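Local coordinates for protein choloylglycine hydrolase (Clostridium perfringens, PDB 2RLC) that hydrolyses glycine- and taurine-conjugated bile salts to free bile acids and the amino acid, and also acts as a bile acid amine N-acyltransferase, at residues G3-T8 with H142-D147; N18-Y23 with D273-T278; Q27-I32 with K314-N319; L172-T177 with A225-R230. One frame throughout, in Å; residues are numbered along the deposited sequence.

Along the chain 3-8, 18-23 and 27-32 come first, then 142-147, both halves of contact 4, and finally 273-278 and 314-319, so the N-terminal strands are closed by later ones. Contact 1 presses strand 3-7 of the six-stranded antiparallel sheet against strand 141-146 of the nine-stranded one. Contact 2 lies within the first sheet and contact 3 within the second, their centres about 17 Å apart; contact 4 sets a loop against helix 224-242. Contacts 1 and 4 touch, with centres about 14 Å apart, while contacts 3 and 4 lie about 28 Å apart. Contact 2 lines the cholate pocket and contact 4 the glycine site, so the two flank the products of the cleaved amide.

Contact 1 (G3-T8 with H142-D147)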
# COMPACT_ATOMS: atom_id res chain seq x y z
N GLY A 3 -22.46 -3.66 1.15
CA GLY A 3 -23.71 -3.15 0.62
C GLY A 3 -23.48 -2.07 -0.43
O GLY A 3 -22.51 -1.31 -0.34
N LEU A 4 -24.37 -2.02 -1.41
CA LEU A 4 -24.26 -1.08 -2.53
C LEU A 4 -25.62 -0.58 -3.00
O LEU A 4 -26.57 -1.36 -3.12
CB LEU A 4 -23.52 -1.75 -3.69
CG LEU A 4 -23.35 -0.99 -5.02
CD1 LEU A 4 -22.52 0.28 -4.84
CD2 LEU A 4 -22.73 -1.90 -6.08
N ALA A 5 -25.70 0.73 -3.25
CA ALA A 5 -26.87 1.33 -3.91
C ALA A 5 -26.43 2.01 -5.20
O ALA A 5 -25.40 2.69 -5.22
CB ALA A 5 -27.56 2.33 -2.98
N LEU A 6 -27.20 1.82 -6.26
CA LEU A 6 -26.84 2.35 -7.58
C LEU A 6 -28.08 2.69 -8.40
O LEU A 6 -29.05 1.93 -8.41
CB LEU A 6 -25.97 1.32 -8.31
CG LEU A 6 -25.08 1.70 -9.49
CD1 LEU A 6 -24.00 2.72 -9.09
CD2 LEU A 6 -24.44 0.44 -10.05
N GLU A 7 -28.05 3.85 -9.06
CA GLU A 7 -29.12 4.23 -9.98
C GLU A 7 -28.77 3.86 -11.42
O GLU A 7 -27.67 4.15 -11.90
CB GLU A 7 -29.41 5.73 -9.89
CG GLU A 7 -30.59 6.18 -10.77
CD GLU A 7 -30.81 7.68 -10.76
OE1 GLU A 7 -29.89 8.43 -10.38
OE2 GLU A 7 -31.92 8.11 -11.15
N THR A 8 -29.71 3.21 -12.10
CA THR A 8 -29.52 2.79 -13.49
C THR A 8 -29.72 3.95 -14.46
O THR A 8 -30.27 5.00 -14.09
CB THR A 8 -30.46 1.63 -13.90
OG1 THR A 8 -31.81 2.11 -14.04
CG2 THR A 8 -30.43 0.50 -12.87
N HIS A 142 -25.23 -4.14 11.73
CA HIS A 142 -25.71 -2.81 11.37
C HIS A 142 -26.42 -2.90 10.02
O HIS A 142 -26.26 -3.88 9.30
CB HIS A 142 -24.58 -1.76 11.41
CG HIS A 142 -23.53 -1.92 10.35
ND1 HIS A 142 -23.24 -3.12 9.75
CD2 HIS A 142 -22.66 -1.02 9.83
CE1 HIS A 142 -22.26 -2.95 8.88
NE2 HIS A 142 -21.89 -1.69 8.91
N TRP A 143 -27.24 -1.90 9.71
CA TRP A 143 -28.14 -2.00 8.57
C TRP A 143 -28.00 -0.84 7.60
O TRP A 143 -27.73 0.29 8.00
CB TRP A 143 -29.60 -2.09 9.03
CG TRP A 143 -29.89 -3.32 9.85
CD1 TRP A 143 -30.42 -4.49 9.40
CD2 TRP A 143 -29.68 -3.48 11.26
NE1 TRP A 143 -30.55 -5.38 10.44
CE2 TRP A 143 -30.10 -4.79 11.60
CE3 TRP A 143 -29.18 -2.65 12.27
CZ2 TRP A 143 -30.04 -5.29 12.90
CZ3 TRP A 143 -29.11 -3.15 13.57
CH2 TRP A 143 -29.54 -4.46 13.87
N MSE A 144 -28.19 -1.15 6.32
CA MSE A 144 -28.32 -0.12 5.30
C MSE A 144 -29.73 -0.18 4.74
O MSE A 144 -30.24 -1.25 4.41
CB MSE A 144 -27.29 -0.32 4.18
CG MSE A 144 -27.28 0.81 3.16
SE MSE A 144 -25.78 0.66 1.94
CE MSE A 144 -26.38 1.88 0.56
N ILE A 145 -30.37 0.99 4.67
CA ILE A 145 -31.74 1.09 4.19
C ILE A 145 -31.76 2.07 3.02
O ILE A 145 -31.11 3.11 3.07
CB ILE A 145 -32.71 1.56 5.31
CG1 ILE A 145 -32.62 0.62 6.52
CG2 ILE A 145 -34.15 1.64 4.80
CD1 ILE A 145 -33.22 1.17 7.80
N SER A 146 -32.49 1.72 1.97
CA SER A 146 -32.51 2.49 0.73
C SER A 146 -33.87 2.37 0.04
O SER A 146 -34.54 1.34 0.17
CB SER A 146 -31.39 2.01 -0.20
OG SER A 146 -31.09 2.96 -1.20
N ASP A 147 -34.27 3.41 -0.68
CA ASP A 147 -35.56 3.37 -1.38
C ASP A 147 -35.49 3.95 -2.80
O ASP A 147 -34.41 4.23 -3.32
CB ASP A 147 -36.68 4.01 -0.54
CG ASP A 147 -36.54 5.52 -0.38
OD1 ASP A 147 -35.72 6.14 -1.07
OD2 ASP A 147 -37.28 6.09 0.45
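In the core of the Ntn-hydrolase fold two antiparallel sheets are stacked face to face, and Ala5 of one meets Met144, a selenomethionine, of the other. Strand 3-7 and strand 142-146 run almost the same way, their directions 11° apart, but their axes stay 8.7 Å from each other. That is the spacing of layers, not of paired strands, and no hydrogen bond joins the two segments. Met144 has CG anti to its backbone N (chi1 -174°) and an extended chain beyond it, which carries the end methyl up to the opposite strand: Met144 CE lies 3.8 Å from Ala5 CB and 4.0 Å from Ala5 N. A long, unbranched, apolar residue suits this reach, and the small Ala5 suits the place where it ends. Beside it Met144 SE passes 4.3 Å from Gly3 C, over a residue without a side chain. Farther along, Ser146 OG comes 4.0 Å from Ala5 CB, a van der Waals touch; the hydroxyl's hydrogen bond is to Ser152 OG of the adjacent strand 152-157. Phe15 of strand 13-21 also packs on Met144 and Ser146. Strand 3-7 spends its own backbone bonds on Leu172 and Gly170 to one side and on Gly16 and Leu14 to the other. Between the two segments the layers are therefore held by van der Waals contact alone, with no polar bond.

Contact 2 (N18-Y23 with D273-T278); sequences NMDIEY and DLTQYT. With CHD (cholic acid), chain D.
Met19, a selenomethionine, Gln276 and Asp273 bury the most surface where strands 13-21 and 274-282 pair. Met19 is held through both its backbone N-H and its C=O, Met19 N donating to Tyr277 O (2.8 Å, 178°) and Met19 O receiving Gln276 N at 2.7 Å. Its CB makes a CH-pi contact over one face of the Tyr277 ring, 3.6 Å from the centroid. Bends at chi2 and chi3 then turn the flexible chain to the bile acid, Met19 CE reaching cholate O26 at 3.4 Å. Gln276 has helical backbone angles and is the extra residue of a beta bulge: Asp20 pairs with Thr275 and Asn18 with Thr278, so Met19 lies opposite both Gln276 and Tyr277, whose buried N has no partner in the model. A bend at chi2 turns the Gln276 side chain across Ile21, and Gln276 NE2 meets Ile21 O at 2.9 Å from above the carbonyl plane. At the strand end a water probably links Asp273 OD2 to Asp20 O, and Asp273 OD1 lies 4.2 Å from Glu22 OE1, which may raise the proton affinity of one acid. On the face with Asn18, away from Met19 and Tyr277, Thr275 OG1 donates to Asp20 OD1 (2.6 Å), and Asp20 N bonds to the oxidised Cys1. This is a bulged antiparallel pair in the Ntn-hydrolase sheet carrying the N-terminal nucleophile, here lining the cholate pocket.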
# COMPACT_ATOMS: atom_id res chain seq x y z
N ASN A 18 -23.13 -8.15 -1.10
CA ASN A 18 -22.41 -9.40 -0.99
C ASN A 18 -22.64 -9.97 0.40
O ASN A 18 -22.53 -9.24 1.39
CB ASN A 18 -20.90 -9.17 -1.16
CG ASN A 18 -20.48 -9.04 -2.61
OD1 ASN A 18 -21.23 -9.37 -3.53
ND2 ASN A 18 -19.26 -8.57 -2.82
N MSE A 19 -22.95 -11.26 0.46
CA MSE A 19 -23.01 -11.99 1.72
C MSE A 19 -21.70 -12.74 1.89
O MSE A 19 -21.44 -13.70 1.16
CB MSE A 19 -24.19 -12.96 1.74
CG MSE A 19 -24.18 -13.97 2.90
SE MSE A 19 -24.34 -13.10 4.62
CE MSE A 19 -26.13 -12.39 4.42
N ASP A 20 -20.88 -12.30 2.84
CA ASP A 20 -19.57 -12.90 3.08
C ASP A 20 -19.55 -13.65 4.41
O ASP A 20 -19.36 -13.04 5.47
CB ASP A 20 -18.47 -11.82 3.08
CG ASP A 20 -18.50 -10.95 1.83
OD1 ASP A 20 -18.98 -11.41 0.77
OD2 ASP A 20 -18.03 -9.79 1.91
N ILE A 21 -19.75 -14.96 4.35
CA ILE A 21 -19.75 -15.82 5.55
C ILE A 21 -19.12 -17.18 5.25
O ILE A 21 -18.98 -17.56 4.09
CB ILE A 21 -21.18 -16.02 6.14
CG1 ILE A 21 -22.15 -16.50 5.06
CG2 ILE A 21 -21.67 -14.74 6.83
CD1 ILE A 21 -23.56 -16.75 5.55
N GLU A 22 -18.74 -17.91 6.30
CA GLU A 22 -18.06 -19.20 6.15
C GLU A 22 -19.00 -20.40 6.32
O GLU A 22 -18.55 -21.55 6.32
CB GLU A 22 -16.86 -19.29 7.11
CG GLU A 22 -17.22 -19.43 8.60
CD GLU A 22 -17.39 -18.10 9.33
OE1 GLU A 22 -17.82 -17.10 8.71
OE2 GLU A 22 -17.10 -18.06 10.55
N TYR A 23 -20.29 -20.13 6.45
CA TYR A 23 -21.29 -21.15 6.73
C TYR A 23 -22.60 -20.90 5.97
O TYR A 23 -22.79 -19.84 5.38
CB TYR A 23 -21.57 -21.22 8.24
CG TYR A 23 -21.99 -19.89 8.84
CD1 TYR A 23 -23.34 -19.53 8.90
CD2 TYR A 23 -21.05 -19.00 9.35
CE1 TYR A 23 -23.74 -18.32 9.45
CE2 TYR A 23 -21.44 -17.77 9.90
CZ TYR A 23 -22.78 -17.44 9.95
OH TYR A 23 -23.18 -16.24 10.49
N ASP A 273 -13.76 -18.00 4.40
CA ASP A 273 -14.78 -16.97 4.34
C ASP A 273 -14.93 -16.59 2.88
O ASP A 273 -13.97 -16.19 2.23
CB ASP A 273 -14.35 -15.77 5.18
CG ASP A 273 -15.50 -14.83 5.50
OD1 ASP A 273 -16.67 -15.16 5.22
OD2 ASP A 273 -15.22 -13.74 6.04
N LEU A 274 -16.13 -16.74 2.34
CA LEU A 274 -16.34 -16.41 0.94
C LEU A 274 -17.62 -15.62 0.72
O LEU A 274 -18.48 -15.55 1.59
CB LEU A 274 -16.28 -17.66 0.06
CG LEU A 274 -17.20 -18.84 0.36
CD1 LEU A 274 -18.47 -18.73 -0.46
CD2 LEU A 274 -16.50 -20.14 0.03
N THR A 275 -17.72 -15.00 -0.45
CA THR A 275 -18.94 -14.35 -0.87
C THR A 275 -19.91 -15.43 -1.32
O THR A 275 -19.83 -15.93 -2.45
CB THR A 275 -18.69 -13.29 -1.96
OG1 THR A 275 -17.84 -12.28 -1.42
CG2 THR A 275 -20.00 -12.65 -2.42
N GLN A 276 -20.80 -15.80 -0.41
CA GLN A 276 -21.74 -16.89 -0.62
C GLN A 276 -22.76 -16.54 -1.68
O GLN A 276 -23.07 -17.35 -2.56
CB GLN A 276 -22.44 -17.26 0.69
CG GLN A 276 -21.49 -17.77 1.78
CD GLN A 276 -21.00 -19.20 1.53
OE1 GLN A 276 -21.39 -19.85 0.56
NE2 GLN A 276 -20.15 -19.69 2.43
N TYR A 277 -23.29 -15.32 -1.61
CA TYR A 277 -24.18 -14.80 -2.63
C TYR A 277 -24.06 -13.30 -2.82
O TYR A 277 -23.54 -12.58 -1.96
CB TYR A 277 -25.65 -15.22 -2.37
CG TYR A 277 -26.37 -14.51 -1.25
CD1 TYR A 277 -26.99 -13.27 -1.45
CD2 TYR A 277 -26.50 -15.11 0.01
CE1 TYR A 277 -27.67 -12.62 -0.42
CE2 TYR A 277 -27.19 -14.47 1.04
CZ TYR A 277 -27.77 -13.24 0.82
OH TYR A 277 -28.44 -12.62 1.85
N THR A 278 -24.53 -12.84 -3.98
CA THR A 278 -24.66 -11.43 -4.27
C THR A 278 -26.09 -11.16 -4.69
O THR A 278 -26.58 -11.76 -5.66
CB THR A 278 -23.69 -10.99 -5.40
OG1 THR A 278 -22.34 -11.27 -5.01
CG2 THR A 278 -23.84 -9.50 -5.68
C1 CHD D . -29.63 -18.62 13.23
C2 CHD D . -28.26 -18.66 13.92
C3 CHD D . -28.38 -18.27 15.39
O3 CHD D . -27.07 -18.18 15.95
C4 CHD D . -29.07 -16.91 15.53
C5 CHD D . -30.40 -16.80 14.76
C6 CHD D . -30.96 -15.37 14.91
C7 CHD D . -30.29 -14.32 14.01
O7 CHD D . -29.03 -13.95 14.60
C8 CHD D . -30.12 -14.78 12.55
C9 CHD D . -29.56 -16.22 12.44
C10 CHD D . -30.32 -17.26 13.29
C11 CHD D . -29.34 -16.64 10.97
C12 CHD D . -28.50 -15.63 10.17
O12 CHD D . -27.14 -15.67 10.62
C13 CHD D . -29.07 -14.20 10.26
C14 CHD D . -29.19 -13.86 11.75
C15 CHD D . -29.41 -12.34 11.83
C16 CHD D . -28.70 -11.83 10.56
C17 CHD D . -28.13 -13.07 9.85
C18 CHD D . -30.41 -14.12 9.52
C19 CHD D . -31.74 -17.49 12.76
C20 CHD D . -27.86 -12.82 8.35
C21 CHD D . -27.22 -14.02 7.63
C22 CHD D . -27.01 -11.57 8.09
C23 CHD D . -25.69 -11.56 8.88
O25 CHD D . -23.37 -11.55 8.42
C24 CHD D . -24.51 -11.22 8.01
O26 CHD D . -24.70 -10.63 6.92
O HOH W 1 -17.25 -12.58 6.95

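Contact 3 (Q27-I32 with K314-N319). With SO4 (sulfate ion), chain C.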
# COMPACT_ATOMS: atom_id res chain seq x y z
N GLN A 27 -30.51 -20.71 4.17
CA GLN A 27 -31.19 -19.61 3.49
C GLN A 27 -32.09 -20.07 2.36
O GLN A 27 -31.85 -21.09 1.72
CB GLN A 27 -30.19 -18.56 2.99
CG GLN A 27 -29.11 -19.08 2.04
CD GLN A 27 -27.81 -19.40 2.74
OE1 GLN A 27 -27.79 -20.06 3.78
NE2 GLN A 27 -26.71 -18.92 2.17
N SER A 28 -33.14 -19.29 2.14
CA SER A 28 -34.00 -19.41 0.98
C SER A 28 -34.50 -18.00 0.67
O SER A 28 -34.39 -17.09 1.49
CB SER A 28 -35.18 -20.34 1.27
OG SER A 28 -36.00 -19.84 2.31
N ILE A 29 -35.04 -17.82 -0.53
CA ILE A 29 -35.68 -16.57 -0.89
C ILE A 29 -37.10 -16.66 -0.33
O ILE A 29 -37.83 -17.60 -0.63
CB ILE A 29 -35.67 -16.31 -2.42
CG1 ILE A 29 -34.23 -16.22 -2.94
CG2 ILE A 29 -36.40 -15.01 -2.75
CD1 ILE A 29 -33.52 -17.56 -3.12
N ILE A 30 -37.46 -15.69 0.51
CA ILE A 30 -38.73 -15.74 1.23
C ILE A 30 -39.65 -14.60 0.80
O ILE A 30 -39.27 -13.43 0.84
CB ILE A 30 -38.52 -15.70 2.77
CG1 ILE A 30 -37.64 -16.88 3.22
CG2 ILE A 30 -39.87 -15.71 3.51
CD1 ILE A 30 -37.11 -16.75 4.64
N PHE A 31 -40.86 -14.96 0.39
CA PHE A 31 -41.92 -14.00 0.11
C PHE A 31 -42.97 -14.05 1.21
O PHE A 31 -43.46 -15.13 1.56
CB PHE A 31 -42.56 -14.26 -1.26
CG PHE A 31 -43.82 -13.48 -1.50
CD1 PHE A 31 -43.77 -12.14 -1.85
CD2 PHE A 31 -45.07 -14.09 -1.36
CE1 PHE A 31 -44.94 -11.41 -2.06
CE2 PHE A 31 -46.24 -13.37 -1.56
CZ PHE A 31 -46.18 -12.03 -1.92
N ILE A 32 -43.29 -12.89 1.77
CA ILE A 32 -44.37 -12.76 2.75
C ILE A 32 -45.42 -11.80 2.20
O ILE A 32 -45.10 -10.65 1.90
CB ILE A 32 -43.86 -12.25 4.13
CG1 ILE A 32 -42.69 -13.10 4.64
CG2 ILE A 32 -45.00 -12.25 5.15
CD1 ILE A 32 -41.95 -12.49 5.82
N LYS A 314 -44.30 -17.87 0.92
CA LYS A 314 -43.74 -18.66 -0.16
C LYS A 314 -42.22 -18.58 -0.13
O LYS A 314 -41.66 -17.51 0.11
CB LYS A 314 -44.27 -18.18 -1.51
CG LYS A 314 -45.79 -18.32 -1.66
CD LYS A 314 -46.29 -17.88 -3.02
CE LYS A 314 -46.06 -18.96 -4.08
NZ LYS A 314 -46.64 -18.56 -5.39
N THR A 315 -41.56 -19.71 -0.34
CA THR A 315 -40.10 -19.75 -0.39
C THR A 315 -39.60 -20.31 -1.71
O THR A 315 -40.31 -21.04 -2.41
CB THR A 315 -39.48 -20.56 0.78
OG1 THR A 315 -39.80 -21.95 0.65
CG2 THR A 315 -39.95 -20.04 2.14
N TYR A 316 -38.37 -19.94 -2.05
CA TYR A 316 -37.72 -20.40 -3.28
C TYR A 316 -36.32 -20.88 -2.94
O TYR A 316 -35.60 -20.24 -2.18
CB TYR A 316 -37.68 -19.28 -4.32
CG TYR A 316 -39.05 -18.80 -4.70
CD1 TYR A 316 -39.76 -19.43 -5.72
CD2 TYR A 316 -39.66 -17.74 -4.03
CE1 TYR A 316 -41.04 -19.01 -6.07
CE2 TYR A 316 -40.94 -17.31 -4.37
CZ TYR A 316 -41.62 -17.96 -5.40
OH TYR A 316 -42.88 -17.56 -5.76
N LYS A 317 -35.95 -22.02 -3.53
CA LYS A 317 -34.70 -22.69 -3.19
C LYS A 317 -33.46 -21.93 -3.65
O LYS A 317 -33.35 -21.54 -4.81
CB LYS A 317 -34.68 -24.12 -3.74
CG LYS A 317 -33.49 -24.94 -3.27
CD LYS A 317 -33.45 -26.31 -3.92
CE LYS A 317 -32.21 -27.07 -3.48
NZ LYS A 317 -32.16 -28.44 -4.06
N TYR A 318 -32.55 -21.74 -2.70
CA TYR A 318 -31.24 -21.13 -2.92
C TYR A 318 -30.47 -21.95 -3.96
O TYR A 318 -30.15 -23.12 -3.74
CB TYR A 318 -30.52 -21.11 -1.58
CG TYR A 318 -29.17 -20.42 -1.53
CD1 TYR A 318 -29.08 -19.03 -1.47
CD2 TYR A 318 -28.00 -21.17 -1.47
CE1 TYR A 318 -27.83 -18.40 -1.39
CE2 TYR A 318 -26.75 -20.55 -1.40
CZ TYR A 318 -26.68 -19.17 -1.36
OH TYR A 318 -25.44 -18.57 -1.28
N ASN A 319 -30.19 -21.32 -5.10
CA ASN A 319 -29.60 -22.00 -6.25
C ASN A 319 -28.08 -22.12 -6.14
O ASN A 319 -27.36 -21.12 -6.21
CB ASN A 319 -30.02 -21.31 -7.56
CG ASN A 319 -29.66 -22.11 -8.80
OD1 ASN A 319 -28.64 -22.79 -8.85
ND2 ASN A 319 -30.51 -22.03 -9.82
S SO4 C . -50.31 -17.47 -5.21
O1 SO4 C . -51.05 -17.60 -6.46
O2 SO4 C . -49.70 -18.76 -4.87
O3 SO4 C . -49.27 -16.46 -5.35
O4 SO4 C . -51.23 -17.08 -4.14
O HOH W 2 -32.89 -22.94 -0.00
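Four backbone bonds tie Ile29 and Phe31 to Tyr316 and Lys314 as two antiparallel hydrogen-bonded pairs. In the first, Ile29 N gives to Tyr316 O at 3.0 Å and Tyr316 N returns one to Ile29 O at 2.8 Å. In the second, Phe31 N reaches Lys314 O at 2.7 Å, nearly straight at 170°, while Lys314 N meets Phe31 O at 2.9 Å. Past the Ile29-Tyr316 pair, at the start of segment 27-32, a water links the two segments, accepting from Tyr318 N (3.0 Å) and donating to Gln27 O. Gln27 CG lies over one face of the Tyr318 ring in a CH-pi contact, 3.8 Å from the centroid. The first torsion (57°) puts it there; a bend at chi2 then turns the amide, whose OE1 accepts from Phe25 N, with Ser24 OG as a second partner. Tyr318 OH makes a weak bond to Gln276 O. The chain of Lys314 starts beside the Phe31 ring, Lys314 CB at its edge, and leads away to solvent, where Lys314 NZ forms a salt bridge with Glu306 and a 3.1 Å bond to O2 of a sulfate, probably from the crystallisation liquor. Glu306 also takes the hydroxyl of Tyr316. Ile29, branched and apolar, packs on Ile301 and Leu54, on the face it shares with Phe31 and Tyr316. Backbone bonds thus supply the pairing, while the lysine charge is probably balanced mainly by Glu306.

Contact 4 (L172-T177 with A225-R230). With GLY (glycine), chain E.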
# COMPACT_ATOMS: atom_id res chain seq x y z
N LEU A 172 -21.66 0.33 2.09
CA LEU A 172 -21.45 -0.02 3.49
C LEU A 172 -20.68 -1.33 3.54
O LEU A 172 -20.85 -2.19 2.67
CB LEU A 172 -22.79 -0.17 4.23
CG LEU A 172 -22.76 -0.34 5.75
CD1 LEU A 172 -22.23 0.91 6.46
CD2 LEU A 172 -24.14 -0.71 6.28
N THR A 173 -19.82 -1.48 4.54
CA THR A 173 -19.18 -2.77 4.79
C THR A 173 -19.42 -3.20 6.23
O THR A 173 -20.55 -3.46 6.63
CB THR A 173 -17.68 -2.79 4.42
OG1 THR A 173 -16.98 -1.77 5.14
CG2 THR A 173 -17.47 -2.61 2.91
N ASN A 174 -18.35 -3.29 7.02
CA ASN A 174 -18.45 -3.71 8.41
C ASN A 174 -17.78 -2.68 9.32
O ASN A 174 -17.75 -1.49 8.99
CB ASN A 174 -17.84 -5.11 8.58
CG ASN A 174 -18.32 -6.09 7.52
OD1 ASN A 174 -17.58 -6.46 6.61
ND2 ASN A 174 -19.59 -6.50 7.62
N SER A 175 -17.27 -3.13 10.46
CA SER A 175 -16.58 -2.25 11.42
C SER A 175 -15.33 -1.61 10.82
O SER A 175 -14.69 -2.19 9.94
CB SER A 175 -16.24 -3.03 12.68
OG SER A 175 -17.43 -3.52 13.28
N PRO A 176 -14.95 -0.40 11.31
CA PRO A 176 -15.56 0.41 12.37
C PRO A 176 -16.86 1.13 11.97
O PRO A 176 -17.47 0.79 10.95
CB PRO A 176 -14.47 1.44 12.71
CG PRO A 176 -13.24 1.00 11.96
CD PRO A 176 -13.75 0.26 10.78
N THR A 177 -17.25 2.11 12.78
CA THR A 177 -18.48 2.88 12.57
C THR A 177 -18.49 3.60 11.22
O THR A 177 -17.43 3.85 10.63
CB THR A 177 -18.70 3.92 13.70
OG1 THR A 177 -17.60 4.84 13.72
CG2 THR A 177 -18.82 3.23 15.05
N ALA A 225 -12.47 -2.15 5.85
CA ALA A 225 -12.00 -0.81 5.47
C ALA A 225 -11.57 -0.75 4.00
O ALA A 225 -11.97 0.15 3.27
CB ALA A 225 -10.86 -0.36 6.38
N SER A 226 -10.76 -1.72 3.58
CA SER A 226 -10.25 -1.76 2.21
C SER A 226 -11.38 -1.96 1.20
O SER A 226 -11.41 -1.30 0.16
CB SER A 226 -9.20 -2.86 2.05
OG SER A 226 -8.06 -2.55 2.84
N ARG A 227 -12.31 -2.85 1.53
CA ARG A 227 -13.45 -3.10 0.66
C ARG A 227 -14.33 -1.86 0.53
O ARG A 227 -14.81 -1.56 -0.57
CB ARG A 227 -14.27 -4.29 1.15
CG ARG A 227 -13.58 -5.63 0.91
CD ARG A 227 -14.50 -6.80 1.23
NE ARG A 227 -14.54 -7.08 2.66
CZ ARG A 227 -15.52 -6.71 3.47
NH1 ARG A 227 -16.56 -6.02 3.01
NH2 ARG A 227 -15.47 -7.02 4.76
N PHE A 228 -14.53 -1.13 1.63
CA PHE A 228 -15.30 0.12 1.61
C PHE A 228 -14.67 1.12 0.64
O PHE A 228 -15.37 1.68 -0.21
CB PHE A 228 -15.38 0.73 3.03
CG PHE A 228 -16.36 1.87 3.16
CD1 PHE A 228 -16.06 3.14 2.67
CD2 PHE A 228 -17.58 1.68 3.80
CE1 PHE A 228 -16.97 4.20 2.80
CE2 PHE A 228 -18.50 2.73 3.94
CZ PHE A 228 -18.19 3.99 3.44
N ILE A 229 -13.37 1.33 0.76
CA ILE A 229 -12.63 2.22 -0.15
C ILE A 229 -12.82 1.81 -1.61
O ILE A 229 -13.20 2.64 -2.45
CB ILE A 229 -11.12 2.28 0.21
CG1 ILE A 229 -10.91 2.85 1.62
CG2 ILE A 229 -10.33 3.08 -0.85
CD1 ILE A 229 -11.55 4.22 1.87
N ARG A 230 -12.55 0.54 -1.91
CA ARG A 230 -12.66 0.05 -3.29
C ARG A 230 -14.04 0.29 -3.92
O ARG A 230 -14.12 0.89 -4.99
CB ARG A 230 -12.24 -1.43 -3.41
CG ARG A 230 -10.75 -1.66 -3.20
CD ARG A 230 -10.19 -2.77 -4.10
NE ARG A 230 -10.80 -4.08 -3.88
CZ ARG A 230 -10.53 -4.89 -2.86
NH1 ARG A 230 -9.67 -4.53 -1.91
NH2 ARG A 230 -11.14 -6.06 -2.76
N GLY E . -17.25 -9.76 6.66
CA GLY E . -17.65 -9.57 8.04
C GLY E . -16.49 -9.25 8.94
O GLY E . -15.44 -9.93 8.82
OXT GLY E . -16.62 -8.32 9.76
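Two torsions bring Asn174 and Arg227 together: a chi1 of -47° sets the amide of Asn174 beside its own backbone N, and a bend of Arg227 at chi3 (-81°) swings the guanidinium round to it. Arg227 NH2 then donates to Asn174 OD1 at 2.9 Å, nearly straight, running nearly along the C=O axis and in the guanidinium plane, although amide and guanidinium planes are 66° apart. Asn174 OD1 takes a second, weak bond from the amine of the bound product, glycine N at 3.3 Å, and Asn174 ND2 is held by Asn81 O, so an amide with both a donor and an acceptor suits this place. The arginine is itself positioned by Phe222 O on NE and by the backbone O of the oxidised Cys1 on NH1. One residue earlier, Thr173 CG2 lies 3.5 Å from Arg227 NH1 and equally near Phe228 N, while Thr173 OG1, bonded to Pro224 O, sits at the edge of the Phe228 ring. Glycine is also bonded by Gln211 N of a second subunit. The loop runs from strand 171-172, where Leu172 lies beside Gly3 and packs on Met144, into helix 178-185, whose His181 touches Thr173, and it packs on helix 224-242.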